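Local atomic coordinates of TRAP dicarboxylate transporter, DctP subunit (Sulfurospirillum deleyianum, PDB entry 4OVS), a protein that binds succinate and, as the periplasmic solute-binding subunit of a TRAP dicarboxylate transporter, probably delivers such substrates to the membrane components. Residues F214-F219 against E276-K281. Sequence-based numbering, arbitrary orientation.
Sequences FYTKKF and EDMLAK
A Met-aromatic contact and a CH-pi contact, both made by the ring of Y215, join the last turn of helix 211-216 to the long helix 253-289 of this TRAP solute-binding protein. With chi1 near 180° (-178°), the Y215 side chain extends away from its own backbone N, toward helix 253-289. There K281 lies over one face: its CB sits 3.8 Å from the centroid of the Y215 ring, 18° off the ring normal, and farther along the chain CD of K281 is 3.7 Å from CE2 of Y215. Lysine suits this place because its methylene groups cover the aromatic face while its NZ continues past the ring and lies clear of it. M278, present as selenomethionine, reaches the same ring obliquely. Bends at chi2 and chi3 bring SE of M278 to 4.0 Å from CB of Y215 and 4.1 Å from CD2 of Y215, so the large, polarisable selenium packs at the root of the ring, while K281 takes its outer part. The methyl CG2 of T216 stands 4.4 Å from SE of M278, on the fringe of this apolar patch; the hydroxyl OG1 of T216 turns back to the backbone O of S212. One water bridges the segments, 3.0 Å from OH of Y215 and donating to O of K281 at 2.7 Å. Tyrosine suits the site because its ring takes the apolar contacts while its hydroxyl hydrogen-bonds the water. The contact lies near the succinate site: N213, three residues before T216 on the same helix, is a succinate-binding residue, and the T216 side chain is about 8 Å from the bound succinate. I282 of helix 253-289 also touches Y215, and L211, at the start of helix 211-216, packs on M278, while T216 meets the loop residues S35 and T38.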
# COMPACT_ATOMS: atom_id res chain seq x y z
N PHE A 214 2.11 1.49 -10.41
CA PHE A 214 2.50 2.41 -11.46
C PHE A 214 2.22 1.82 -12.84
O PHE A 214 1.67 2.49 -13.69
CB PHE A 214 3.97 2.80 -11.32
CG PHE A 214 4.40 3.92 -12.20
CD1 PHE A 214 4.04 5.22 -11.91
CD2 PHE A 214 5.21 3.68 -13.30
CE1 PHE A 214 4.44 6.28 -12.74
CE2 PHE A 214 5.62 4.73 -14.14
CZ PHE A 214 5.24 6.03 -13.85
N TYR A 215 2.55 0.56 -13.06
CA TYR A 215 2.37 -0.02 -14.40
C TYR A 215 0.99 -0.64 -14.62
O TYR A 215 0.36 -0.42 -15.63
CB TYR A 215 3.47 -1.05 -14.70
CG TYR A 215 3.40 -1.67 -16.06
CD1 TYR A 215 4.00 -1.07 -17.14
CD2 TYR A 215 2.76 -2.87 -16.26
CE1 TYR A 215 3.94 -1.63 -18.42
CE2 TYR A 215 2.69 -3.45 -17.53
CZ TYR A 215 3.29 -2.83 -18.59
OH TYR A 215 3.24 -3.39 -19.83
N THR A 216 0.52 -1.43 -13.67
CA THR A 216 -0.76 -2.11 -13.78
C THR A 216 -1.96 -1.18 -13.86
O THR A 216 -2.97 -1.58 -14.44
CB THR A 216 -1.02 -3.10 -12.65
OG1 THR A 216 -1.06 -2.41 -11.39
CG2 THR A 216 0.07 -4.18 -12.65
N LYS A 217 -1.85 0.05 -13.36
CA LYS A 217 -2.92 1.00 -13.51
C LYS A 217 -2.65 2.01 -14.60
O LYS A 217 -3.40 2.94 -14.71
CB LYS A 217 -3.17 1.80 -12.24
CG LYS A 217 -3.53 0.98 -11.07
CD LYS A 217 -4.88 0.23 -11.28
CE LYS A 217 -6.08 1.11 -11.20
NZ LYS A 217 -7.25 0.21 -11.23
N LYS A 218 -1.56 1.83 -15.35
CA LYS A 218 -1.22 2.62 -16.51
C LYS A 218 -0.87 4.04 -16.17
O LYS A 218 -0.99 4.92 -17.01
CB LYS A 218 -2.32 2.55 -17.54
CG LYS A 218 -2.70 1.10 -17.78
CD LYS A 218 -3.37 0.89 -19.11
CE LYS A 218 -4.00 -0.50 -19.20
NZ LYS A 218 -3.00 -1.61 -19.08
N PHE A 219 -0.38 4.25 -14.95
CA PHE A 219 0.06 5.60 -14.57
C PHE A 219 1.26 5.99 -15.43
O PHE A 219 1.52 7.17 -15.69
CB PHE A 219 0.48 5.64 -13.12
CG PHE A 219 -0.64 5.39 -12.11
CD1 PHE A 219 -1.99 5.51 -12.44
CD2 PHE A 219 -0.31 5.03 -10.81
CE1 PHE A 219 -2.97 5.32 -11.47
CE2 PHE A 219 -1.29 4.83 -9.83
CZ PHE A 219 -2.61 4.95 -10.17
N GLU A 276 11.65 -6.25 -10.26
CA GLU A 276 12.45 -6.55 -11.43
C GLU A 276 11.53 -6.68 -12.63
O GLU A 276 11.79 -6.08 -13.67
CB GLU A 276 13.28 -7.82 -11.26
CG GLU A 276 14.21 -8.12 -12.43
CD GLU A 276 13.52 -8.80 -13.62
OE1 GLU A 276 12.58 -9.60 -13.44
OE2 GLU A 276 13.96 -8.53 -14.76
N ASP A 277 10.46 -7.45 -12.47
CA ASP A 277 9.50 -7.61 -13.55
C ASP A 277 8.90 -6.26 -13.98
O ASP A 277 8.82 -5.96 -15.15
CB ASP A 277 8.39 -8.55 -13.09
CG ASP A 277 7.40 -8.89 -14.19
OD1 ASP A 277 7.78 -8.83 -15.38
OD2 ASP A 277 6.25 -9.23 -13.84
N MSE A 278 8.44 -5.45 -13.02
CA MSE A 278 7.75 -4.20 -13.35
C MSE A 278 8.75 -3.21 -13.99
O MSE A 278 8.39 -2.43 -14.90
CB MSE A 278 7.10 -3.63 -12.08
CG MSE A 278 5.98 -4.53 -11.57
SE MSE A 278 4.50 -4.45 -12.88
CE MSE A 278 4.39 -6.31 -13.51
N LEU A 279 10.01 -3.25 -13.55
CA LEU A 279 10.97 -2.26 -14.05
C LEU A 279 11.26 -2.61 -15.51
O LEU A 279 11.29 -1.75 -16.36
CB LEU A 279 12.22 -2.17 -13.21
CG LEU A 279 13.33 -1.22 -13.68
CD1 LEU A 279 12.81 0.18 -13.72
CD2 LEU A 279 14.54 -1.30 -12.77
N ALA A 280 11.35 -3.89 -15.82
CA ALA A 280 11.52 -4.29 -17.22
C ALA A 280 10.34 -3.81 -18.08
O ALA A 280 10.52 -3.33 -19.19
CB ALA A 280 11.66 -5.78 -17.31
N LYS A 281 9.12 -3.95 -17.59
CA LYS A 281 7.96 -3.56 -18.41
C LYS A 281 7.87 -2.04 -18.59
O LYS A 281 7.56 -1.52 -19.68
CB LYS A 281 6.67 -4.11 -17.79
CG LYS A 281 6.46 -5.60 -17.97
CD LYS A 281 5.32 -6.07 -17.04
CE LYS A 281 5.01 -7.59 -17.11
NZ LYS A 281 4.90 -8.04 -18.52
O HOH W 1 5.88 -2.90 -21.27